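Local coordinates for protein alcohol dehydrogenase, zinc-containing (Streptococcus pneumoniae serotype 2, PDB 5YLN) that binds zinc and probably oxidises alcohols to aldehydes or ketones with NAD+, as a member of the zinc-containing alcohol dehydrogenase family, at residues 84-89 with 135-140; 32-37 with 128-133; 254-259 with 279-284; 265-270 with 289-294. All blocks are in the same frame, centred on the assembly; numbering follows the deposited sequence.

Contact 1: 84-89 with 135-140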
loop_
_atom_site.group_PDB
_atom_site.type_symbol
_atom_site.label_atom_id
_atom_site.label_comp_id
_atom_site.label_asym_id
_atom_site.label_seq_id
_atom_site.Cartn_x
_atom_site.Cartn_y
_atom_site.Cartn_z
ATOM N N ASP A 84 29.947 3.015 28.477
ATOM C CA ASP A 84 29.140 3.793 27.548
ATOM C C ASP A 84 27.672 3.771 27.946
ATOM O O ASP A 84 27.073 2.703 28.101
ATOM C CB ASP A 84 29.317 3.240 26.139
ATOM C CG ASP A 84 30.704 3.512 25.575
ATOM O OD1 ASP A 84 31.486 4.231 26.235
ATOM O OD2 ASP A 84 31.016 3.004 24.481
ATOM N N LYS A 85 27.097 4.961 28.122
ATOM C CA LYS A 85 25.658 5.113 28.321
ATOM C C LYS A 85 24.980 5.064 26.957
ATOM O O LYS A 85 25.295 5.879 26.080
ATOM C CB LYS A 85 25.346 6.424 29.037
ATOM C CG LYS A 85 23.868 6.741 29.072
ATOM C CD LYS A 85 23.519 7.811 30.095
ATOM C CE LYS A 85 22.105 8.338 29.828
ATOM N NZ LYS A 85 21.417 8.855 31.044
ATOM N N VAL A 86 24.082 4.099 26.751
ATOM C CA VAL A 86 23.551 3.869 25.409
ATOM C C VAL A 86 22.066 3.507 25.420
ATOM O O VAL A 86 21.518 3.023 26.416
ATOM C CB VAL A 86 24.367 2.788 24.652
ATOM C CG1 VAL A 86 25.802 3.288 24.369
ATOM C CG2 VAL A 86 24.370 1.482 25.412
ATOM N N LEU A 87 21.415 3.802 24.301
ATOM C CA LEU A 87 20.062 3.361 24.008
ATOM C C LEU A 87 20.089 2.026 23.276
ATOM O O LEU A 87 20.946 1.787 22.420
ATOM C CB LEU A 87 19.334 4.403 23.159
ATOM C CG LEU A 87 18.106 3.928 22.372
ATOM C CD1 LEU A 87 16.814 3.993 23.185
ATOM C CD2 LEU A 87 17.979 4.676 21.043
ATOM N N ILE A 88 19.136 1.156 23.609
ATOM C CA ILE A 88 19.003 -0.147 22.971
ATOM C C ILE A 88 17.715 -0.138 22.160
ATOM O O ILE A 88 16.619 0.045 22.713
ATOM C CB ILE A 88 19.000 -1.302 23.982
ATOM C CG1 ILE A 88 20.080 -1.097 25.056
ATOM C CG2 ILE A 88 19.216 -2.627 23.257
ATOM C CD1 ILE A 88 19.544 -1.138 26.455
ATOM N N SER A 89 17.855 -0.346 20.853
ATOM C CA SER A 89 16.703 -0.474 19.973
ATOM C C SER A 89 15.967 -1.787 20.228
ATOM O O SER A 89 16.560 -2.789 20.631
ATOM C CB SER A 89 17.161 -0.394 18.504
ATOM O OG SER A 89 16.153 -0.838 17.631
ATOM N N ASN A 135 25.396 -2.458 15.859
ATOM C CA ASN A 135 24.255 -2.021 15.066
ATOM C C ASN A 135 22.952 -1.956 15.852
ATOM O O ASN A 135 21.926 -1.563 15.293
ATOM C CB ASN A 135 24.079 -2.931 13.845
ATOM C CG ASN A 135 25.324 -3.007 13.000
ATOM O OD1 ASN A 135 25.655 -2.067 12.285
ATOM N ND2 ASN A 135 26.024 -4.120 13.076
ATOM N N THR A 136 22.964 -2.314 17.131
ATOM C CA THR A 136 21.757 -2.308 17.945
ATOM C C THR A 136 21.774 -1.233 19.019
ATOM O O THR A 136 20.704 -0.816 19.475
ATOM C CB THR A 136 21.564 -3.703 18.573
ATOM O OG1 THR A 136 21.541 -4.668 17.509
ATOM C CG2 THR A 136 20.255 -3.830 19.403
ATOM N N LEU A 137 22.949 -0.736 19.395
ATOM C CA LEU A 137 23.100 0.282 20.428
ATOM C C LEU A 137 23.329 1.655 19.801
ATOM O O LEU A 137 23.891 1.769 18.712
ATOM C CB LEU A 137 24.275 -0.061 21.348
ATOM C CG LEU A 137 24.226 -1.399 22.080
ATOM C CD1 LEU A 137 25.461 -1.564 22.971
ATOM C CD2 LEU A 137 22.961 -1.465 22.916
ATOM N N TYR A 138 22.900 2.696 20.510
ATOM C CA TYR A 138 23.150 4.079 20.119
ATOM C C TYR A 138 23.692 4.858 21.304
ATOM O O TYR A 138 23.147 4.771 22.411
ATOM C CB TYR A 138 21.883 4.747 19.593
ATOM C CG TYR A 138 21.428 4.165 18.285
ATOM C CD1 TYR A 138 21.918 4.656 17.078
ATOM C CD2 TYR A 138 20.530 3.107 18.254
ATOM C CE1 TYR A 138 21.512 4.123 15.883
ATOM C CE2 TYR A 138 20.118 2.566 17.064
ATOM C CZ TYR A 138 20.613 3.075 15.878
ATOM O OH TYR A 138 20.214 2.544 14.678
ATOM N N HIS A 139 24.750 5.629 21.069
ATOM C CA HIS A 139 25.274 6.497 22.106
ATOM C C HIS A 139 24.242 7.558 22.467
ATOM O O HIS A 139 23.607 8.137 21.589
ATOM C CB HIS A 139 26.575 7.152 21.628
ATOM C CG HIS A 139 27.733 6.205 21.556
ATOM N ND1 HIS A 139 28.363 5.717 22.685
ATOM C CD2 HIS A 139 28.371 5.656 20.498
ATOM C CE1 HIS A 139 29.342 4.911 22.321
ATOM N NE2 HIS A 139 29.368 4.856 21.000
ATOM N N THR A 140 24.054 7.801 23.773
ATOM C CA THR A 140 22.948 8.728 23.992
ATOM C C THR A 140 23.448 10.172 24.114
ATOM O O THR A 140 24.469 10.427 24.766
ATOM C CB THR A 140 22.169 8.366 25.250
ATOM O OG1 THR A 140 23.062 8.295 26.372
ATOM C CG2 THR A 140 21.462 7.023 25.074
#
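Asp84 reaches His139: its OD2 lies 3.3 Å from CE1 at the edge of the imidazole, the carboxylate turned 65° from the ring plane. The same carboxylate pairs with Lys81, and His139 NE2 bonds to Asn79 O. Lys85 crosses Thr140 with its methylene CG 3.2 Å from OG1, while its own O accepts the Thr140 N-H (3.2 Å) and a weak bond from Thr140 OG1. With OG1 between backbone N and carbonyl carbon (chi1 55°), Thr140 lays CG2 3.3 Å from Leu87 N. The extended lysine chain carries NZ to Asp146. Val86 puts CG2 against Leu137 CD1 and CG1 beside ND1 of the imidazole. Leu87 and Tyr138 form the hydrogen-bonded antiparallel pair; Leu87 N reaches Tyr138 O at 2.7 Å, Tyr138 N donates back to Leu87 O, and Leu87 CD2 approaches the phenol ring obliquely. On the other face, Ile88 lies beside Leu137, both pointing the same way, with CG1 3.6 Å from CD2. Ser89 N ends the pairing with a nearly straight bond to Thr136 O (172°), where helix 133-136 gives way to strand 137-139. Strand 66-72 pairs with the other edge of 85-88, strand 33-39 packs on Ile88, and helix 302-310 touches Leu87 and Tyr138.

Contact 2: 32-37 with 128-133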
loop_
_atom_site.group_PDB
_atom_site.type_symbol
_atom_site.label_atom_id
_atom_site.label_comp_id
_atom_site.label_asym_id
_atom_site.label_seq_id
_atom_site.Cartn_x
_atom_site.Cartn_y
_atom_site.Cartn_z
ATOM N N ALA A 32 27.522 -7.568 22.945
ATOM C CA ALA A 32 27.675 -6.950 24.291
ATOM C C ALA A 32 26.681 -7.371 25.440
ATOM O O ALA A 32 25.586 -7.907 25.206
ATOM C CB ALA A 32 27.630 -5.439 24.150
ATOM N N ILE A 33 27.088 -7.096 26.686
ATOM C CA ILE A 33 26.227 -7.195 27.866
ATOM C C ILE A 33 25.976 -5.786 28.384
ATOM O O ILE A 33 26.925 -5.033 28.650
ATOM C CB ILE A 33 26.841 -8.063 28.980
ATOM C CG1 ILE A 33 27.089 -9.510 28.525
ATOM C CG2 ILE A 33 25.972 -8.007 30.253
ATOM C CD1 ILE A 33 25.900 -10.197 27.850
ATOM N N VAL A 34 24.704 -5.439 28.548
ATOM C CA VAL A 34 24.281 -4.113 28.976
ATOM C C VAL A 34 23.587 -4.222 30.327
ATOM O O VAL A 34 22.777 -5.130 30.549
ATOM C CB VAL A 34 23.360 -3.461 27.919
ATOM C CG1 VAL A 34 22.870 -2.107 28.383
ATOM C CG2 VAL A 34 24.097 -3.326 26.590
ATOM N N ARG A 35 23.920 -3.306 31.232
ATOM C CA ARG A 35 23.199 -3.164 32.493
ATOM C C ARG A 35 22.024 -2.218 32.284
ATOM O O ARG A 35 22.226 -1.042 31.953
ATOM C CB ARG A 35 24.114 -2.636 33.597
ATOM C CG ARG A 35 23.335 -2.205 34.836
ATOM C CD ARG A 35 24.223 -2.039 36.078
ATOM N NE ARG A 35 25.339 -1.117 35.867
ATOM C CZ ARG A 35 25.233 0.209 35.896
ATOM N NH1 ARG A 35 24.050 0.783 36.099
ATOM N NH2 ARG A 35 26.309 0.971 35.712
ATOM N N ILE A 36 20.799 -2.724 32.465
ATOM C CA ILE A 36 19.623 -1.889 32.246
ATOM C C ILE A 36 19.558 -0.815 33.324
ATOM O O ILE A 36 19.674 -1.102 34.523
ATOM C CB ILE A 36 18.333 -2.729 32.228
ATOM C CG1 ILE A 36 18.339 -3.769 31.106
ATOM C CG2 ILE A 36 17.123 -1.830 32.083
ATOM C CD1 ILE A 36 18.475 -3.189 29.721
ATOM N N VAL A 37 19.391 0.434 32.895
ATOM C CA VAL A 37 19.147 1.561 33.796
ATOM C C VAL A 37 17.655 1.849 33.926
ATOM O O VAL A 37 17.145 1.980 35.035
ATOM C CB VAL A 37 19.921 2.812 33.316
ATOM C CG1 VAL A 37 19.486 4.053 34.077
ATOM C CG2 VAL A 37 21.426 2.597 33.457
ATOM N N LEU A 128 21.270 -7.392 30.178
ATOM C CA LEU A 128 20.744 -7.791 28.884
ATOM C C LEU A 128 21.895 -8.196 27.974
ATOM O O LEU A 128 22.853 -7.437 27.815
ATOM C CB LEU A 128 19.946 -6.639 28.262
ATOM C CG LEU A 128 19.540 -6.763 26.791
ATOM C CD1 LEU A 128 18.433 -7.804 26.645
ATOM C CD2 LEU A 128 19.102 -5.406 26.257
ATOM N N ARG A 129 21.802 -9.374 27.367
ATOM C CA ARG A 129 22.682 -9.695 26.257
ATOM C C ARG A 129 22.144 -9.018 25.003
ATOM O O ARG A 129 20.973 -9.196 24.643
ATOM C CB ARG A 129 22.795 -11.203 26.040
ATOM C CG ARG A 129 23.342 -11.514 24.655
ATOM C CD ARG A 129 23.585 -12.981 24.408
ATOM N NE ARG A 129 24.128 -13.142 23.059
ATOM C CZ ARG A 129 23.424 -13.561 22.012
ATOM N NH1 ARG A 129 22.142 -13.895 22.160
ATOM N NH2 ARG A 129 23.999 -13.639 20.814
ATOM N N VAL A 130 22.988 -8.235 24.344
ATOM C CA VAL A 130 22.598 -7.504 23.145
ATOM C C VAL A 130 23.353 -8.093 21.954
ATOM O O VAL A 130 24.562 -7.866 21.821
ATOM C CB VAL A 130 22.891 -6.011 23.292
ATOM C CG1 VAL A 130 22.493 -5.273 22.028
ATOM C CG2 VAL A 130 22.194 -5.478 24.511
ATOM N N PRO A 131 22.695 -8.834 21.058
ATOM C CA PRO A 131 23.372 -9.270 19.824
ATOM C C PRO A 131 23.641 -8.082 18.910
ATOM O O PRO A 131 22.922 -7.084 18.946
ATOM C CB PRO A 131 22.375 -10.239 19.176
ATOM C CG PRO A 131 21.253 -10.434 20.194
ATOM C CD PRO A 131 21.271 -9.203 21.063
ATOM N N HIS A 132 24.709 -8.193 18.113
ATOM C CA HIS A 132 25.090 -7.177 17.122
ATOM C C HIS A 132 25.122 -5.779 17.725
ATOM O O HIS A 132 24.459 -4.854 17.244
ATOM C CB HIS A 132 24.151 -7.213 15.926
ATOM C CG HIS A 132 24.086 -8.550 15.264
ATOM N ND1 HIS A 132 25.199 -9.182 14.754
ATOM C CD2 HIS A 132 23.042 -9.388 15.047
ATOM C CE1 HIS A 132 24.845 -10.352 14.250
ATOM N NE2 HIS A 132 23.541 -10.497 14.409
ATOM N N ALA A 133 25.912 -5.631 18.792
ATOM C CA ALA A 133 25.882 -4.406 19.589
ATOM C C ALA A 133 26.214 -3.178 18.754
ATOM O O ALA A 133 25.632 -2.107 18.961
ATOM C CB ALA A 133 26.848 -4.520 20.767
#
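Four backbone hydrogen bonds join Ala32 and Val34 to Val130 and Leu128. Val130 N gives Ala32 O an almost straight bond (2.8 Å, 177°), and Ala32 N returns a longer one to Val130 O. Next, Val34 N donates to Leu128 O, whereas the Leu128 N-H to Val34 O is short (2.7 Å) but more bent, at 146°. Ile33 and Arg129 form the non-hydrogen-bonded pair between them, and the CA-H groups of both point to carbonyls across the gap, Ile33 CA to Leu128 O and Arg129 CA to Ala32 O.

Apolar contacts cover both faces. On the side of Val34 and Leu128, Val34 CG2 meets Val130 CG2 at 3.5 Å; in both valines chi1 near 180° sets CG1 opposite the backbone N, which leaves CG2 opposite the carbonyl carbon and facing its counterpart. Ile36 CD1 touches Leu128 CB, and Ile88 packs against this cluster. On the reverse face Ile33 CD1 bends back over the start of the Arg129 side chain, 3.7 Å from CB, the two chains crossing nearly at right angles. At the Ala32 end, the CB atoms of Ala32 and Ala133, which opens helix 133-136, meet at 3.6 Å.

The charged end of Arg129 is held elsewhere. Its extended chain takes the guanidinium to a salt bridge with Glu111, and CG of Pro131 lies over one face, offset toward its rim.

This is antiparallel sheet pairing within the GroES-like fold of the N-terminal region of medium-chain alcohol dehydrogenases.

Contact 3: 254-259 with 279-284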
loop_
_atom_site.group_PDB
_atom_site.type_symbol
_atom_site.label_atom_id
_atom_site.label_comp_id
_atom_site.label_asym_id
_atom_site.label_seq_id
_atom_site.Cartn_x
_atom_site.Cartn_y
_atom_site.Cartn_z
ATOM N N THR A 254 -11.369 -1.015 13.857
ATOM C CA THR A 254 -10.581 0.164 13.538
ATOM C C THR A 254 -10.062 0.100 12.106
ATOM O O THR A 254 -10.053 1.118 11.401
ATOM C CB THR A 254 -9.446 0.341 14.555
ATOM O OG1 THR A 254 -8.673 -0.865 14.657
ATOM C CG2 THR A 254 -10.018 0.687 15.938
ATOM N N PHE A 255 -9.641 -1.077 11.644
ATOM C CA PHE A 255 -9.276 -1.174 10.240
ATOM C C PHE A 255 -10.458 -0.810 9.364
ATOM O O PHE A 255 -10.302 -0.120 8.348
ATOM C CB PHE A 255 -8.777 -2.568 9.869
ATOM C CG PHE A 255 -8.463 -2.711 8.391
ATOM C CD1 PHE A 255 -7.229 -2.300 7.879
ATOM C CD2 PHE A 255 -9.416 -3.204 7.502
ATOM C CE1 PHE A 255 -6.943 -2.403 6.530
ATOM C CE2 PHE A 255 -9.134 -3.316 6.146
ATOM C CZ PHE A 255 -7.895 -2.912 5.663
ATOM N N ASP A 256 -11.657 -1.242 9.759
ATOM C CA ASP A 256 -12.835 -0.951 8.959
ATOM C C ASP A 256 -13.137 0.545 8.936
ATOM O O ASP A 256 -13.491 1.098 7.887
ATOM C CB ASP A 256 -14.033 -1.725 9.494
ATOM C CG ASP A 256 -15.271 -1.486 8.670
ATOM O OD1 ASP A 256 -15.233 -1.755 7.446
ATOM O OD2 ASP A 256 -16.273 -1.006 9.238
ATOM N N PHE A 257 -13.017 1.209 10.090
ATOM C CA PHE A 257 -13.199 2.657 10.160
ATOM C C PHE A 257 -12.234 3.375 9.211
ATOM O O PHE A 257 -12.635 4.257 8.441
ATOM C CB PHE A 257 -12.980 3.124 11.599
ATOM C CG PHE A 257 -13.434 4.525 11.871
ATOM C CD1 PHE A 257 -14.747 4.783 12.249
ATOM C CD2 PHE A 257 -12.551 5.580 11.786
ATOM C CE1 PHE A 257 -15.161 6.089 12.507
ATOM C CE2 PHE A 257 -12.950 6.869 12.045
ATOM C CZ PHE A 257 -14.252 7.135 12.398
ATOM N N CYS A 258 -10.955 2.996 9.257
ATOM C CA CYS A 258 -9.943 3.617 8.408
ATOM C C CYS A 258 -10.319 3.538 6.938
ATOM O O CYS A 258 -10.126 4.506 6.188
ATOM C CB CYS A 258 -8.591 2.950 8.636
ATOM S SG CYS A 258 -7.772 3.514 10.118
ATOM N N GLN A 259 -10.857 2.397 6.501
ATOM C CA GLN A 259 -11.111 2.251 5.076
ATOM C C GLN A 259 -12.358 3.015 4.658
ATOM O O GLN A 259 -12.530 3.289 3.468
ATOM C CB GLN A 259 -11.179 0.769 4.679
ATOM C CG GLN A 259 -12.405 0.026 5.091
ATOM C CD GLN A 259 -12.392 -1.424 4.598
ATOM O OE1 GLN A 259 -11.657 -1.778 3.667
ATOM N NE2 GLN A 259 -13.215 -2.268 5.227
ATOM N N GLU A 279 -11.696 -7.736 6.750
ATOM C CA GLU A 279 -12.412 -7.637 5.486
ATOM C C GLU A 279 -12.024 -6.336 4.786
ATOM O O GLU A 279 -12.336 -5.235 5.259
ATOM C CB GLU A 279 -13.926 -7.718 5.691
ATOM C CG GLU A 279 -14.688 -7.628 4.366
ATOM C CD GLU A 279 -16.006 -8.387 4.371
ATOM O OE1 GLU A 279 -17.046 -7.788 4.028
ATOM O OE2 GLU A 279 -15.996 -9.588 4.720
ATOM N N PHE A 280 -11.344 -6.473 3.657
ATOM C CA PHE A 280 -10.891 -5.359 2.838
ATOM C C PHE A 280 -11.911 -5.130 1.723
ATOM O O PHE A 280 -12.138 -6.022 0.902
ATOM C CB PHE A 280 -9.501 -5.686 2.292
ATOM C CG PHE A 280 -8.891 -4.606 1.502
ATOM C CD1 PHE A 280 -9.010 -3.284 1.906
ATOM C CD2 PHE A 280 -8.156 -4.902 0.367
ATOM C CE1 PHE A 280 -8.436 -2.276 1.171
ATOM C CE2 PHE A 280 -7.574 -3.888 -0.371
ATOM C CZ PHE A 280 -7.715 -2.579 0.032
ATOM N N ASP A 281 -12.518 -3.937 1.692
ATOM C CA ASP A 281 -13.642 -3.631 0.800
ATOM C C ASP A 281 -13.180 -3.272 -0.614
ATOM O O ASP A 281 -13.520 -2.222 -1.159
ATOM C CB ASP A 281 -14.478 -2.491 1.371
ATOM C CG ASP A 281 -15.267 -2.893 2.586
ATOM O OD1 ASP A 281 -15.443 -4.108 2.797
ATOM O OD2 ASP A 281 -15.710 -1.988 3.330
ATOM N N LEU A 282 -12.431 -4.196 -1.227
ATOM C CA LEU A 282 -11.903 -3.956 -2.568
ATOM C C LEU A 282 -12.999 -3.662 -3.594
ATOM O O LEU A 282 -12.735 -2.988 -4.596
ATOM C CB LEU A 282 -11.060 -5.153 -3.022
ATOM C CG LEU A 282 -9.551 -4.967 -3.182
ATOM C CD1 LEU A 282 -8.954 -6.212 -3.787
ATOM C CD2 LEU A 282 -9.189 -3.736 -4.011
ATOM N N ASP A 283 -14.232 -4.143 -3.366
ATOM C CA ASP A 283 -15.324 -3.805 -4.278
ATOM C C ASP A 283 -15.556 -2.298 -4.329
ATOM O O ASP A 283 -15.896 -1.758 -5.387
ATOM C CB ASP A 283 -16.621 -4.546 -3.895
ATOM C CG ASP A 283 -16.987 -4.428 -2.405
ATOM O OD1 ASP A 283 -16.082 -4.440 -1.547
ATOM O OD2 ASP A 283 -18.199 -4.354 -2.093
ATOM N N LYS A 284 -15.333 -1.598 -3.218
ATOM C CA LYS A 284 -15.520 -0.154 -3.190
ATOM C C LYS A 284 -14.226 0.610 -3.445
ATOM O O LYS A 284 -14.263 1.725 -3.981
ATOM C CB LYS A 284 -16.100 0.284 -1.836
ATOM C CG LYS A 284 -17.319 -0.541 -1.343
ATOM C CD LYS A 284 -18.436 -0.603 -2.378
ATOM C CE LYS A 284 -19.624 -1.430 -1.864
ATOM N NZ LYS A 284 -20.486 -1.914 -2.984
#
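The side-chain amide of Gln259 links helix 252-261 to the end of strand 278-280 by two hydrogen bonds. OE1 accepts the N-H of Asp281 at 3.1 Å in a nearly straight bond (175°), with the donor tilted out of the amide's carbonyl plane. NE2 donates a more bent bond to Glu279 O, also 3.1 Å away and tilted from the amide plane, and a second to Asp256 OD1, which lies in that plane and uses its lone pair anti to the other oxygen. Three bonds therefore fix the rotation of the amide. The glutamine CG stands between backbone N and carbonyl carbon (chi1 74°), and the chain beyond it runs straight out to the strand.

One flat group stacks on the amide: the Asp281 carboxylate, almost parallel to it (14° between planes), with OD2 3.1 Å from NE2 at an angle too poor for a hydrogen bond. Asp256 OD1 and Asp281 OD2 are 4.2 Å apart, a like-charge proximity probably relieved by Lys260, which makes a salt bridge with Asp256 and a long, weak pair with Asp281.

Phe255 CZ meets Phe280 CD1 at 3.9 Å, near the plane of the Phe255 ring; Gln259 OE1 lies at the edge of the Phe280 ring, 3.5 Å from CD1.

Asp281 centres an inverse gamma turn before helix 282-285. Phe280 pairs antiparallel with the second subunit, so the contact joins a Rossmann-type domain helix to a strand whose sheet runs on across the dimer interface.

Contact 4: 265-270 with 289-294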
loop_
_atom_site.group_PDB
_atom_site.type_symbol
_atom_site.label_atom_id
_atom_site.label_comp_id
_atom_site.label_asym_id
_atom_site.label_seq_id
_atom_site.Cartn_x
_atom_site.Cartn_y
_atom_site.Cartn_z
ATOM N N ASP A 265 -6.374 8.827 -3.274
ATOM C CA ASP A 265 -4.920 8.906 -3.260
ATOM C C ASP A 265 -4.365 8.684 -1.856
ATOM O O ASP A 265 -3.128 8.773 -1.667
ATOM C CB ASP A 265 -4.391 10.242 -3.826
ATOM C CG ASP A 265 -2.992 10.114 -4.402
ATOM O OD1 ASP A 265 -2.752 9.099 -5.096
ATOM O OD2 ASP A 265 -2.144 11.021 -4.179
ATOM N N GLY A 266 -5.218 8.391 -0.869
ATOM C CA GLY A 266 -4.796 8.327 0.514
ATOM C C GLY A 266 -4.181 6.993 0.903
ATOM O O GLY A 266 -4.233 6.022 0.152
ATOM N N THR A 267 -3.577 6.968 2.098
ATOM C CA THR A 267 -2.938 5.765 2.616
ATOM C C THR A 267 -3.521 5.410 3.983
ATOM O O THR A 267 -3.590 6.256 4.878
ATOM C CB THR A 267 -1.415 5.944 2.713
ATOM O OG1 THR A 267 -0.863 6.109 1.398
ATOM C CG2 THR A 267 -0.748 4.755 3.384
ATOM N N VAL A 268 -3.958 4.167 4.130
ATOM C CA VAL A 268 -4.223 3.577 5.441
ATOM C C VAL A 268 -2.919 2.935 5.897
ATOM O O VAL A 268 -2.451 1.968 5.288
ATOM C CB VAL A 268 -5.356 2.545 5.380
ATOM C CG1 VAL A 268 -5.607 1.911 6.770
ATOM C CG2 VAL A 268 -6.643 3.170 4.828
ATOM N N ALA A 269 -2.302 3.498 6.937
ATOM C CA ALA A 269 -1.052 2.979 7.492
ATOM C C ALA A 269 -1.389 2.195 8.750
ATOM O O ALA A 269 -1.701 2.787 9.788
ATOM C CB ALA A 269 -0.056 4.101 7.807
ATOM N N ASN A 270 -1.319 0.870 8.656
ATOM C CA ASN A 270 -1.522 0.003 9.806
ATOM C C ASN A 270 -0.258 -0.029 10.661
ATOM O O ASN A 270 0.830 -0.288 10.146
ATOM C CB ASN A 270 -1.880 -1.414 9.363
ATOM C CG ASN A 270 -2.064 -2.355 10.549
ATOM O OD1 ASN A 270 -3.148 -2.433 11.125
ATOM N ND2 ASN A 270 -0.998 -3.057 10.925
ATOM N N ASN A 289 -8.146 4.620 -5.646
ATOM C CA ASN A 289 -6.717 4.918 -5.674
ATOM C C ASN A 289 -6.109 5.014 -4.271
ATOM O O ASN A 289 -5.429 5.985 -3.928
ATOM C CB ASN A 289 -6.450 6.214 -6.449
ATOM C CG ASN A 289 -6.767 6.087 -7.910
ATOM O OD1 ASN A 289 -7.892 5.743 -8.288
ATOM N ND2 ASN A 289 -5.779 6.355 -8.746
ATOM N N ILE A 290 -6.302 3.984 -3.465
ATOM C CA ILE A 290 -5.821 4.012 -2.089
ATOM C C ILE A 290 -4.686 3.013 -1.907
ATOM O O ILE A 290 -4.439 2.136 -2.735
ATOM C CB ILE A 290 -6.943 3.754 -1.076
ATOM C CG1 ILE A 290 -7.490 2.340 -1.275
ATOM C CG2 ILE A 290 -8.022 4.842 -1.164
ATOM C CD1 ILE A 290 -7.886 1.685 -0.001
ATOM N N ASN A 291 -3.992 3.168 -0.803
ATOM C CA ASN A 291 -2.896 2.308 -0.419
ATOM C C ASN A 291 -3.163 1.819 0.996
ATOM O O ASN A 291 -3.810 2.499 1.802
ATOM C CB ASN A 291 -1.534 3.059 -0.474
ATOM C CG ASN A 291 -1.343 3.833 -1.755
ATOM O OD1 ASN A 291 -1.197 3.247 -2.823
ATOM N ND2 ASN A 291 -1.323 5.166 -1.654
ATOM N N VAL A 292 -2.664 0.635 1.299
ATOM C CA VAL A 292 -2.693 0.112 2.652
ATOM C C VAL A 292 -1.287 -0.362 2.941
ATOM O O VAL A 292 -0.738 -1.163 2.177
ATOM C CB VAL A 292 -3.707 -1.036 2.817
ATOM C CG1 VAL A 292 -3.708 -1.552 4.262
ATOM C CG2 VAL A 292 -5.124 -0.590 2.363
ATOM N N THR A 293 -0.679 0.156 3.998
ATOM C CA THR A 293 0.667 -0.268 4.339
ATOM C C THR A 293 0.672 -0.954 5.690
ATOM O O THR A 293 -0.116 -0.632 6.577
ATOM C CB THR A 293 1.666 0.898 4.364
ATOM O OG1 THR A 293 1.288 1.829 5.386
ATOM C CG2 THR A 293 1.732 1.620 2.984
ATOM N N THR A 294 1.598 -1.884 5.837
ATOM C CA THR A 294 1.876 -2.522 7.103
ATOM C C THR A 294 3.370 -2.437 7.360
ATOM O O THR A 294 4.177 -2.109 6.476
ATOM C CB THR A 294 1.445 -3.988 7.100
ATOM O OG1 THR A 294 2.440 -4.741 6.396
ATOM C CG2 THR A 294 0.080 -4.169 6.404
HETATM O O HOH W 1 2.111 1.013 7.869
#
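Asn291 sits beside Thr267 in the parallel sheet of the Rossmann-type nucleotide-binding domain, where strand 291-293 is outermost in its chain, next to 266-270. From CB, 3.6 Å from Thr267 OG1, the side chain passes through CG, which faces that hydroxyl and Gly266 O, to ND2, 3.2 Å from Thr267 OG1 and 3.5 Å from Gly266 O. With CG anti to the carbonyl carbon (chi1 -48°), the amide leans back along the neighbouring strand instead of standing off the sheet. On the same face, the side chains of Thr267 and Thr293 cross at about a right angle, with CG2 4.0 Å from CG2. Four backbone bonds carry the pairing, Asn291 N to Gly266 O, Val268 N to Asn291 O, Thr293 N to Val268 O and Asn270 N to Thr293 O, with a weak fifth from Asp265 N to Asn289 O. Val268 and Val292 occupy the reverse face, where they pack on helix 252-261. Residues Asn291 to Thr293 pair antiparallel with a strand of the second subunit, whose His107 bonds to Asn289 OD1. A water bridges the far end, donating to Asn270 O at 2.9 Å and accepting from Thr293 OG1 at 2.7 Å.

How the contacts relate
From the N terminus, segment 32-37 opens contact 2 and 84-89 opens contact 1; 128-133 closes contact 2 and 135-140 contact 1, so the two loops cross. Both belong to one mixed sheet in the GroES-like region, and they touch where Val130 packs on Thr136 and Leu137. The chain then passes to the nucleotide-binding domain, where 254-259 opens contact 3 and 265-270 opens contact 4; 279-284 closes contact 3 and 289-294 contact 4, so these loops cross too. These two meet through Cys258 on Val268 and Phe280 on Val292, and both touch the second subunit. The two pairs lie on opposite sides of the chain's centre, with contacts 1 and 3 about 40 Å apart between centres.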